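Local atomic coordinates of probable ribosomal RNA small subunit methyltransferase (Thermus thermophilus, PDB entry 3DMH), a protein that transfers a methyl group from S-adenosylmethionine to N2 of a guanine in 16S ribosomal RNA. Residues Ala188-Ala191 with Ala196-Thr199; Ala191-Ala196 with Thr248-Arg253; Thr199-Pro204 with Leu275-Leu280; Leu220-Glu225 with Thr359-Glu364. One frame throughout, in Å; residues are numbered along the deposited sequence.

Interaction 1: Ala188-Ala191 with Ala196-Thr199; sequences AFSA and AEYT
Ala191 and Tyr198 form an antiparallel hydrogen-bonded pair, Ala191 N reaching Tyr198 O and Tyr198 N reaching Ala191 O at 2.8 Å each, between strand segments whose axes lie 4.6 Å apart and run antiparallel, at 171° between their N-to-C directions. The next pair, Ser190 with Thr199, is non-hydrogen-bonded, and CA-H...O contacts fill in beside it: Ser190 CA lies 3.1 Å from Tyr198 O, and Thr199 CA lies 3.4 Å from Phe189 O.

Side chains alternate between the two faces. On the face of Ser190 and Thr199, CB of Ser190 comes 4.0 Å from OG1 of Thr199. In Thr199 a chi1 of -60° sets OG1 beside the backbone N and CG2 opposite it, where CG2 touches Phe189 O at 3.7 Å and the methyl of Ala188 at 4.2 Å. Glu197 bends at chi2 (-65°), which brings OE1 back near the carbonyl of Ala191, while OE2 makes a salt bridge to Arg192. On the other face the Tyr198 ring extends beyond Ala191, whose O lies at the ring's edge, near its plane. One pair further along, Phe189 bonds by its backbone to Phe200 and their rings meet. Antiparallel pairing of two strands consecutive in the chain makes this a beta hairpin, strands 187-193 and 196-202, with Tyr198 on the face that helix 248-253 covers.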
loop_
_atom_site.group_PDB
_atom_site.type_symbol
_atom_site.label_atom_id
_atom_site.label_comp_id
_atom_site.label_asym_id
_atom_site.label_seq_id
_atom_site.Cartn_x
_atom_site.Cartn_y
_atom_site.Cartn_z
ATOM N N ALA A 188 -0.314 15.283 11.240
ATOM C CA ALA A 188 1.106 15.607 11.288
ATOM C C ALA A 188 1.623 15.295 12.680
ATOM O O ALA A 188 0.871 15.357 13.658
ATOM C CB ALA A 188 1.331 17.080 10.962
ATOM N N PHE A 189 2.905 14.959 12.764
ATOM C CA PHE A 189 3.567 14.806 14.055
ATOM C C PHE A 189 5.051 15.129 13.897
ATOM O O PHE A 189 5.608 15.005 12.816
ATOM C CB PHE A 189 3.354 13.396 14.615
ATOM C CG PHE A 189 4.123 12.328 13.880
ATOM C CD1 PHE A 189 5.398 11.973 14.315
ATOM C CD2 PHE A 189 3.590 11.694 12.754
ATOM C CE1 PHE A 189 6.134 11.000 13.656
ATOM C CE2 PHE A 189 4.311 10.709 12.097
ATOM C CZ PHE A 189 5.586 10.361 12.534
ATOM N N SER A 190 5.693 15.571 14.975
ATOM C CA SER A 190 7.114 15.873 14.891
ATOM C C SER A 190 7.949 14.808 15.599
ATOM O O SER A 190 7.483 14.175 16.546
ATOM C CB SER A 190 7.409 17.268 15.442
ATOM O OG SER A 190 7.647 17.228 16.836
ATOM N N ALA A 191 9.175 14.616 15.124
ATOM C CA ALA A 191 10.105 13.664 15.711
ATOM C C ALA A 191 11.534 14.184 15.572
ATOM O O ALA A 191 11.863 14.862 14.593
ATOM C CB ALA A 191 9.977 12.304 15.045
ATOM N N ALA A 196 18.218 15.995 14.572
ATOM C CA ALA A 196 17.500 16.948 13.721
ATOM C C ALA A 196 15.990 16.765 13.826
ATOM O O ALA A 196 15.510 15.650 14.016
ATOM C CB ALA A 196 17.957 16.823 12.271
ATOM N N GLU A 197 15.258 17.865 13.692
ATOM C CA GLU A 197 13.803 17.868 13.833
ATOM C C GLU A 197 13.102 17.679 12.509
ATOM O O GLU A 197 13.429 18.362 11.538
ATOM C CB GLU A 197 13.330 19.194 14.423
ATOM C CG GLU A 197 13.720 19.404 15.869
ATOM C CD GLU A 197 13.054 18.413 16.815
ATOM O OE1 GLU A 197 11.898 18.000 16.555
ATOM O OE2 GLU A 197 13.699 18.060 17.830
ATOM N N TYR A 198 12.123 16.772 12.495
ATOM C CA TYR A 198 11.284 16.516 11.318
ATOM C C TYR A 198 9.814 16.608 11.691
ATOM O O TYR A 198 9.419 16.205 12.786
ATOM C CB TYR A 198 11.578 15.131 10.722
ATOM C CG TYR A 198 13.014 14.963 10.295
ATOM C CD1 TYR A 198 13.428 15.302 9.006
ATOM C CD2 TYR A 198 13.975 14.512 11.197
ATOM C CE1 TYR A 198 14.756 15.169 8.622
ATOM C CE2 TYR A 198 15.299 14.384 10.826
ATOM C CZ TYR A 198 15.687 14.718 9.545
ATOM O OH TYR A 198 17.009 14.585 9.189
ATOM N N THR A 199 9.002 17.142 10.779
ATOM C CA THR A 199 7.557 17.067 10.923
ATOM C C THR A 199 7.028 16.221 9.788
ATOM O O THR A 199 7.057 16.640 8.629
ATOM C CB THR A 199 6.889 18.448 10.899
ATOM O OG1 THR A 199 7.405 19.233 11.984
ATOM C CG2 THR A 199 5.388 18.315 11.071
#

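Interaction 2: Ala191-Ala196 with Thr248-Arg253; sequences ARILGA and TLPLAR
Ile193 and Pro250 make the apolar centre of this contact. The proline's CG is met by two branches of the isoleucine, CG2 and CD1, each 4.0 Å away, and the two side chains cross obliquely. CG2 stands anti to the backbone N (chi1 -61°, with CG1 beside the N), and the extended chi2 of 165° carries CD1 out to the same proline atom. The second touch is looser: the methyl of Ala196 lies 4.3 Å from NH1 of Arg253, at the edge of the guanidinium and near its plane.

The two contacting residues of the first segment are set by a tight reverse turn. Ile193 and Ala196 are the ends of a type I' beta turn, closed by Ile193 N to Ala196 O at 2.8 Å and by Ala196 N to Ile193 O at 3.0 Å, with Leu194 and Gly195 at the corners, both at positive phi. This is the turn of a two-residue beta hairpin, and it points both end side chains toward helix 248-253. In that helix Pro250 and Arg253 are about one turn apart and so present themselves on the same side; Arg253 N bonds back to Leu249 O at 2.8 Å.

Further out, Leu220 of helix 214-227 packs against both Ile193 and Pro250, and Tyr198 of the returning strand touches Ile193. The chain of Arg253 folds back on itself, and its NH2 donates a hydrogen bond to Asn278 O, which helps to place the guanidinium beside the hairpin.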
loop_
_atom_site.group_PDB
_atom_site.type_symbol
_atom_site.label_atom_id
_atom_site.label_comp_id
_atom_site.label_asym_id
_atom_site.label_seq_id
_atom_site.Cartn_x
_atom_site.Cartn_y
_atom_site.Cartn_z
ATOM N N ALA A 191 9.175 14.616 15.124
ATOM C CA ALA A 191 10.105 13.664 15.711
ATOM C C ALA A 191 11.534 14.184 15.572
ATOM O O ALA A 191 11.863 14.862 14.593
ATOM C CB ALA A 191 9.977 12.304 15.045
ATOM N N ARG A 192 12.380 13.859 16.543
ATOM C CA ARG A 192 13.787 14.191 16.442
ATOM C C ARG A 192 14.546 12.936 16.051
ATOM O O ARG A 192 14.444 11.908 16.720
ATOM C CB ARG A 192 14.311 14.770 17.759
ATOM C CG ARG A 192 15.695 15.381 17.646
ATOM C CD ARG A 192 16.092 16.010 18.980
ATOM N NE ARG A 192 17.423 16.624 18.963
ATOM C CZ ARG A 192 17.688 17.837 18.487
ATOM N NH1 ARG A 192 16.716 18.579 17.966
ATOM N NH2 ARG A 192 18.932 18.306 18.521
ATOM N N ILE A 193 15.253 13.014 14.926
ATOM C CA ILE A 193 15.986 11.880 14.392
ATOM C C ILE A 193 17.437 12.269 14.151
ATOM O O ILE A 193 17.722 13.222 13.419
ATOM C CB ILE A 193 15.330 11.337 13.077
ATOM C CG1 ILE A 193 13.892 10.850 13.341
ATOM C CG2 ILE A 193 16.178 10.223 12.478
ATOM C CD1 ILE A 193 13.048 10.638 12.080
ATOM N N LEU A 194 18.345 11.533 14.786
ATOM C CA LEU A 194 19.787 11.763 14.666
ATOM C C LEU A 194 20.163 13.243 14.818
ATOM O O LEU A 194 20.937 13.784 14.027
ATOM C CB LEU A 194 20.323 11.194 13.335
ATOM C CG LEU A 194 20.098 9.722 12.970
ATOM C CD1 LEU A 194 20.481 9.467 11.514
ATOM C CD2 LEU A 194 20.863 8.795 13.897
ATOM N N GLY A 195 19.591 13.892 15.831
ATOM C CA GLY A 195 19.927 15.283 16.164
ATOM C C GLY A 195 19.252 16.369 15.336
ATOM O O GLY A 195 19.670 17.532 15.388
ATOM N N ALA A 196 18.218 15.995 14.572
ATOM C CA ALA A 196 17.500 16.948 13.721
ATOM C C ALA A 196 15.990 16.765 13.826
ATOM O O ALA A 196 15.510 15.650 14.016
ATOM C CB ALA A 196 17.957 16.823 12.271
ATOM N N THR A 248 13.433 8.307 4.330
ATOM C CA THR A 248 13.638 9.208 3.196
ATOM C C THR A 248 14.029 10.620 3.619
ATOM O O THR A 248 14.974 11.187 3.082
ATOM C CB THR A 248 12.350 9.317 2.356
ATOM O OG1 THR A 248 11.701 8.026 2.270
ATOM C CG2 THR A 248 12.661 9.922 0.969
ATOM N N LEU A 249 13.287 11.185 4.563
ATOM C CA LEU A 249 13.528 12.585 4.956
ATOM C C LEU A 249 14.898 12.775 5.603
ATOM O O LEU A 249 15.656 13.648 5.161
ATOM C CB LEU A 249 12.389 13.151 5.830
ATOM C CG LEU A 249 11.275 13.894 5.069
ATOM C CD1 LEU A 249 10.438 12.964 4.193
ATOM C CD2 LEU A 249 10.372 14.647 6.041
ATOM N N PRO A 250 15.232 11.961 6.635
ATOM C CA PRO A 250 16.574 12.085 7.231
ATOM C C PRO A 250 17.695 11.884 6.217
ATOM O O PRO A 250 18.649 12.650 6.220
ATOM C CB PRO A 250 16.593 10.972 8.281
ATOM C CG PRO A 250 15.175 10.821 8.666
ATOM C CD PRO A 250 14.423 10.969 7.363
ATOM N N LEU A 251 17.578 10.878 5.343
ATOM C CA LEU A 251 18.633 10.673 4.349
ATOM C C LEU A 251 18.769 11.855 3.376
ATOM O O LEU A 251 19.891 12.209 2.986
ATOM C CB LEU A 251 18.460 9.339 3.619
ATOM C CG LEU A 251 18.683 8.112 4.523
ATOM C CD1 LEU A 251 18.179 6.863 3.817
ATOM C CD2 LEU A 251 20.152 7.955 4.962
ATOM N N ALA A 252 17.646 12.479 3.010
ATOM C CA ALA A 252 17.673 13.692 2.171
ATOM C C ALA A 252 18.311 14.839 2.933
ATOM O O ALA A 252 19.118 15.595 2.380
ATOM C CB ALA A 252 16.274 14.087 1.714
ATOM N N ARG A 253 17.946 14.957 4.209
ATOM C CA ARG A 253 18.526 15.993 5.080
ATOM C C ARG A 253 20.046 15.839 5.213
ATOM O O ARG A 253 20.775 16.836 5.274
ATOM C CB ARG A 253 17.842 15.990 6.455
ATOM C CG ARG A 253 18.321 17.043 7.485
ATOM C CD ARG A 253 18.146 18.476 7.016
ATOM N NE ARG A 253 16.757 18.873 6.769
ATOM C CZ ARG A 253 15.840 19.104 7.707
ATOM N NH1 ARG A 253 16.133 18.956 8.999
ATOM N NH2 ARG A 253 14.618 19.484 7.346
#

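Interaction 3: Thr199-Pro204 with Leu275-Leu280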
loop_
_atom_site.group_PDB
_atom_site.type_symbol
_atom_site.label_atom_id
_atom_site.label_comp_id
_atom_site.label_asym_id
_atom_site.label_seq_id
_atom_site.Cartn_x
_atom_site.Cartn_y
_atom_site.Cartn_z
ATOM N N THR A 199 9.002 17.142 10.779
ATOM C CA THR A 199 7.557 17.067 10.923
ATOM C C THR A 199 7.028 16.221 9.788
ATOM O O THR A 199 7.057 16.640 8.629
ATOM C CB THR A 199 6.889 18.448 10.899
ATOM O OG1 THR A 199 7.405 19.233 11.984
ATOM C CG2 THR A 199 5.388 18.315 11.071
ATOM N N PHE A 200 6.546 15.040 10.140
ATOM C CA PHE A 200 5.944 14.143 9.158
ATOM C C PHE A 200 4.462 14.432 8.961
ATOM O O PHE A 200 3.759 14.860 9.881
ATOM C CB PHE A 200 6.180 12.687 9.543
ATOM C CG PHE A 200 7.629 12.308 9.593
ATOM C CD1 PHE A 200 8.318 11.967 8.434
ATOM C CD2 PHE A 200 8.321 12.320 10.800
ATOM C CE1 PHE A 200 9.666 11.621 8.477
ATOM C CE2 PHE A 200 9.671 11.986 10.861
ATOM C CZ PHE A 200 10.349 11.625 9.693
ATOM N N HIS A 201 3.996 14.191 7.738
ATOM C CA HIS A 201 2.619 14.460 7.349
ATOM C C HIS A 201 2.130 13.225 6.653
ATOM O O HIS A 201 2.836 12.661 5.822
ATOM C CB HIS A 201 2.553 15.618 6.369
ATOM C CG HIS A 201 2.777 16.949 7.009
ATOM N ND1 HIS A 201 4.027 17.412 7.369
ATOM C CD2 HIS A 201 1.899 17.905 7.391
ATOM C CE1 HIS A 201 3.907 18.607 7.924
ATOM N NE2 HIS A 201 2.627 18.926 7.952
ATOM N N HIS A 202 0.931 12.799 7.002
ATOM C CA HIS A 202 0.377 11.625 6.336
ATOM C C HIS A 202 -1.133 11.552 6.318
ATOM O O HIS A 202 -1.837 12.123 7.169
ATOM C CB HIS A 202 0.985 10.340 6.911
ATOM C CG HIS A 202 0.690 10.128 8.358
ATOM N ND1 HIS A 202 -0.550 9.730 8.810
ATOM C CD2 HIS A 202 1.470 10.264 9.457
ATOM C CE1 HIS A 202 -0.520 9.626 10.126
ATOM N NE2 HIS A 202 0.692 9.947 10.543
ATOM N N LEU A 203 -1.613 10.841 5.297
ATOM C CA LEU A 203 -3.014 10.499 5.145
ATOM C C LEU A 203 -3.319 9.215 5.924
ATOM O O LEU A 203 -2.397 8.581 6.478
ATOM C CB LEU A 203 -3.339 10.321 3.654
ATOM C CG LEU A 203 -3.288 11.596 2.809
ATOM C CD1 LEU A 203 -3.205 11.209 1.328
ATOM C CD2 LEU A 203 -4.517 12.447 3.041
ATOM N N PRO A 204 -4.613 8.830 5.996
ATOM C CA PRO A 204 -4.928 7.600 6.714
ATOM C C PRO A 204 -4.364 6.350 6.044
ATOM O O PRO A 204 -4.179 6.321 4.817
ATOM C CB PRO A 204 -6.464 7.538 6.667
ATOM C CG PRO A 204 -6.927 8.921 6.375
ATOM C CD PRO A 204 -5.831 9.517 5.514
ATOM N N LEU A 275 8.148 15.996 2.491
ATOM C CA LEU A 275 9.334 16.610 1.848
ATOM C C LEU A 275 9.168 18.121 1.693
ATOM O O LEU A 275 10.093 18.910 2.008
ATOM C CB LEU A 275 9.603 15.979 0.468
ATOM C CG LEU A 275 10.109 14.529 0.500
ATOM C CD1 LEU A 275 9.931 13.871 -0.855
ATOM C CD2 LEU A 275 11.569 14.443 1.022
ATOM N N GLU A 276 7.983 18.533 1.247
ATOM C CA GLU A 276 7.665 19.953 1.063
ATOM C C GLU A 276 7.707 20.708 2.377
ATOM O O GLU A 276 8.274 21.807 2.454
ATOM C CB GLU A 276 6.267 20.100 0.472
ATOM C CG GLU A 276 6.147 19.659 -0.970
ATOM C CD GLU A 276 4.700 19.413 -1.396
ATOM O OE1 GLU A 276 3.774 19.956 -0.735
ATOM O OE2 GLU A 276 4.492 18.689 -2.401
ATOM N N ALA A 277 7.103 20.115 3.405
ATOM C CA ALA A 277 6.981 20.757 4.716
ATOM C C ALA A 277 8.329 20.951 5.406
ATOM O O ALA A 277 8.483 21.836 6.255
ATOM C CB ALA A 277 6.048 19.949 5.608
ATOM N N ASN A 278 9.298 20.112 5.043
ATOM C CA ASN A 278 10.619 20.133 5.670
ATOM C C ASN A 278 11.730 20.804 4.812
ATOM O O ASN A 278 12.922 20.633 5.134
ATOM C CB ASN A 278 11.000 18.710 6.127
ATOM C CG ASN A 278 10.136 18.219 7.294
ATOM O OD1 ASN A 278 10.513 18.374 8.464
ATOM N ND2 ASN A 278 8.956 17.674 6.989
ATOM N N ALA A 279 11.336 21.510 3.712
ATOM C CA ALA A 279 12.329 22.164 2.816
ATOM C C ALA A 279 13.364 21.199 2.271
ATOM O O ALA A 279 14.570 21.467 2.185
ATOM C CB ALA A 279 12.987 23.390 3.490
ATOM N N LEU A 280 12.858 20.013 1.902
ATOM C CA LEU A 280 13.682 18.858 1.405
ATOM C C LEU A 280 13.267 18.338 0.026
ATOM O O LEU A 280 12.086 18.366 -0.316
ATOM C CB LEU A 280 13.622 17.679 2.394
ATOM C CG LEU A 280 14.317 17.830 3.757
ATOM C CD1 LEU A 280 13.961 16.690 4.702
ATOM C CD2 LEU A 280 15.838 17.927 3.581
#
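Thr199 and Asn278 are joined by two hydrogen bonds that pair the backbone of a strand with a side-chain amide. Thr199 N donates to Asn278 OD1 at 3.0 Å, almost straight (169°), arriving in the carbonyl plane on a lone pair. In return Asn278 ND2 donates to Thr199 O at 2.7 Å; the oxygen lies in the amide plane of Asn278, although the donor is tilted from the carbonyl plane of Thr199. ND2 also binds Gly274 O of helix 265-277, so the amide is gripped at both ends and its rotation is fixed. A serine here lacks the amide, which would probably leave Thr199 N and O without these partners and Gly274 O without ND2, weakening the tie between helix end and strand.

The amide belongs to the residue at which the helix ends: Asn278 is the first to leave helical geometry, and Ala279, at positive phi, is the C-prime residue of a Schellman motif in which Leu280 N binds Leu275 O at 3.0 Å. A weak bond from Ala279 N to Glu276 O completes it. The contact thus ties the end of helix 265-277 to hairpin strand 196-202.

Apart from the amide, the side-chain contact is between His201 and Ala277. The methyl of Ala277 approaches the imidazole obliquely, 3.4 Å from CE1 and 3.7 Å from ND1 of His201. His201 ND1 makes a weak hydrogen bond to Thr199 O, the oxygen that Asn278 ND2 also uses.

Interaction 4: Leu220-Glu225 with Thr359-Glu364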
loop_
_atom_site.group_PDB
_atom_site.type_symbol
_atom_site.label_atom_id
_atom_site.label_comp_id
_atom_site.label_asym_id
_atom_site.label_seq_id
_atom_site.Cartn_x
_atom_site.Cartn_y
_atom_site.Cartn_z
ATOM N N LEU A 220 18.512 3.709 10.862
ATOM C CA LEU A 220 19.218 4.990 10.678
ATOM C C LEU A 220 20.401 5.130 11.627
ATOM O O LEU A 220 21.463 5.610 11.227
ATOM C CB LEU A 220 18.259 6.180 10.802
ATOM C CG LEU A 220 17.226 6.351 9.676
ATOM C CD1 LEU A 220 16.260 7.489 10.018
ATOM C CD2 LEU A 220 17.924 6.616 8.347
ATOM N N GLU A 221 20.225 4.688 12.871
ATOM C CA GLU A 221 21.324 4.673 13.842
ATOM C C GLU A 221 22.462 3.775 13.363
ATOM O O GLU A 221 23.626 4.184 13.397
ATOM C CB GLU A 221 20.815 4.260 15.220
ATOM C CG GLU A 221 19.870 5.289 15.818
ATOM C CD GLU A 221 19.094 4.775 17.022
ATOM O OE1 GLU A 221 18.976 3.540 17.192
ATOM O OE2 GLU A 221 18.584 5.618 17.788
ATOM N N ALA A 222 22.124 2.577 12.888
ATOM C CA ALA A 222 23.122 1.629 12.391
ATOM C C ALA A 222 23.840 2.207 11.170
ATOM O O ALA A 222 25.060 2.082 11.038
ATOM C CB ALA A 222 22.475 0.299 12.036
ATOM N N LEU A 223 23.060 2.844 10.298
ATOM C CA LEU A 223 23.577 3.465 9.086
ATOM C C LEU A 223 24.561 4.574 9.410
ATOM O O LEU A 223 25.679 4.578 8.893
ATOM C CB LEU A 223 22.423 3.996 8.212
ATOM C CG LEU A 223 22.774 4.579 6.837
ATOM C CD1 LEU A 223 21.641 4.313 5.862
ATOM C CD2 LEU A 223 23.077 6.078 6.911
ATOM N N GLN A 224 24.158 5.497 10.283
ATOM C CA GLN A 224 25.035 6.610 10.641
ATOM C C GLN A 224 26.306 6.136 11.354
ATOM O O GLN A 224 27.383 6.698 11.146
ATOM C CB GLN A 224 24.321 7.680 11.469
ATOM C CG GLN A 224 25.258 8.847 11.830
ATOM C CD GLN A 224 24.554 10.128 12.218
ATOM O OE1 GLN A 224 24.531 10.505 13.390
ATOM N NE2 GLN A 224 23.996 10.821 11.233
ATOM N N GLU A 225 26.187 5.097 12.176
ATOM C CA GLU A 225 27.358 4.561 12.885
ATOM C C GLU A 225 28.340 3.922 11.907
ATOM O O GLU A 225 29.559 4.066 12.053
ATOM C CB GLU A 225 26.945 3.545 13.953
ATOM C CG GLU A 225 26.280 4.166 15.173
ATOM C CD GLU A 225 25.692 3.141 16.129
ATOM O OE1 GLU A 225 25.745 1.924 15.837
ATOM O OE2 GLU A 225 25.172 3.564 17.185
ATOM N N THR A 359 25.398 -8.499 10.729
ATOM C CA THR A 359 24.321 -8.110 11.619
ATOM C C THR A 359 24.815 -6.943 12.450
ATOM O O THR A 359 25.679 -7.108 13.328
ATOM C CB THR A 359 23.880 -9.268 12.536
ATOM O OG1 THR A 359 23.553 -10.411 11.733
ATOM C CG2 THR A 359 22.673 -8.865 13.379
ATOM N N LEU A 360 24.287 -5.761 12.161
ATOM C CA LEU A 360 24.766 -4.540 12.814
ATOM C C LEU A 360 24.073 -4.268 14.142
ATOM O O LEU A 360 24.642 -3.630 15.025
ATOM C CB LEU A 360 24.602 -3.330 11.884
ATOM C CG LEU A 360 25.135 -3.461 10.450
ATOM C CD1 LEU A 360 24.924 -2.178 9.686
ATOM C CD2 LEU A 360 26.619 -3.838 10.442
ATOM N N LYS A 361 22.836 -4.741 14.267
ATOM C CA LYS A 361 22.049 -4.570 15.482
ATOM C C LYS A 361 21.169 -5.796 15.647
ATOM O O LYS A 361 20.637 -6.307 14.658
ATOM C CB LYS A 361 21.127 -3.345 15.380
ATOM C CG LYS A 361 21.799 -2.001 15.100
ATOM C CD LYS A 361 22.421 -1.402 16.350
ATOM C CE LYS A 361 23.215 -0.156 16.007
ATOM N NZ LYS A 361 23.796 0.452 17.226
ATOM N N VAL A 362 21.016 -6.273 16.884
ATOM C CA VAL A 362 19.917 -7.190 17.183
ATOM C C VAL A 362 19.391 -7.036 18.613
ATOM O O VAL A 362 20.052 -7.394 19.602
ATOM C CB VAL A 362 20.199 -8.670 16.767
ATOM C CG1 VAL A 362 21.266 -9.312 17.638
ATOM C CG2 VAL A 362 18.881 -9.494 16.732
ATOM N N ALA A 363 18.203 -6.453 18.703
ATOM C CA ALA A 363 17.495 -6.343 19.970
ATOM C C ALA A 363 16.000 -6.462 19.687
ATOM O O ALA A 363 15.528 -7.554 19.384
ATOM C CB ALA A 363 17.844 -5.038 20.688
ATOM N N GLU A 364 15.251 -5.363 19.764
ATOM C CA GLU A 364 13.827 -5.445 19.454
ATOM C C GLU A 364 13.668 -5.763 17.970
ATOM O O GLU A 364 12.730 -6.452 17.571
ATOM C CB GLU A 364 13.069 -4.163 19.812
ATOM C CG GLU A 364 11.541 -4.376 19.838
ATOM C CD GLU A 364 10.725 -3.150 20.265
ATOM O OE1 GLU A 364 11.152 -1.991 20.018
ATOM O OE2 GLU A 364 9.628 -3.361 20.835
HETATM O O HOH W 1 21.423 2.201 17.676
#
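Ala222 and Lys361 pack closely where helix 214-227 meets strand 358-362: the alanine methyl lies 3.9 Å from Lys361 CG and 4.2 Å from Leu360 CD1, and the axes of the helix and strand segments come within 8.6 Å. Leu360 and Lys361 can both point toward the helix because they face Val367 together in a classic beta bulge, in the antiparallel end of the methyltransferase sheet.

The outer side is polar. The bend at chi2 (-79°) turns the lysine chain past Ala222 and carries NZ to Glu225 OE1, a salt bridge of 2.8 Å. It meets that oxygen on the syn side, 20° out of the carboxylate plane, and the two side chains cross at about a right angle. Glu221, one turn earlier, is reached through a water that donates to Glu221 OE1 at 2.8 Å and accepts from Lys361 NZ at 3.0 Å. A methionine in place of Lys361 would probably leave Glu225 without its positive mate and the water without this donor.

One ammonium between two carboxylates, one direct and one water-bridged, is likely to offset their mutual repulsion along the helix and to stay protonated.

Interactions 1, 2 and 3 gather round the hairpin of strands 187-193 and 196-202, whereas interaction 4 lies about 21 Å from interaction 1, centre to centre, at strand 358-362, the outermost strand of the sheet that runs from 283-286 to 358-362. Interactions 1 and 3 are surface contacts ruled by backbone hydrogen bonding, strand to strand in one and strand to amide in the other, and they share Thr199. Interaction 2 is partly buried and mainly apolar; Arg253 links it to interaction 3. Interaction 4, also partly buried, adds a salt bridge at its rim. Helix 214-227 is common ground for interactions 2 and 4, packing on the hairpin turn and helix 248-253 and on the sheet's edge strand.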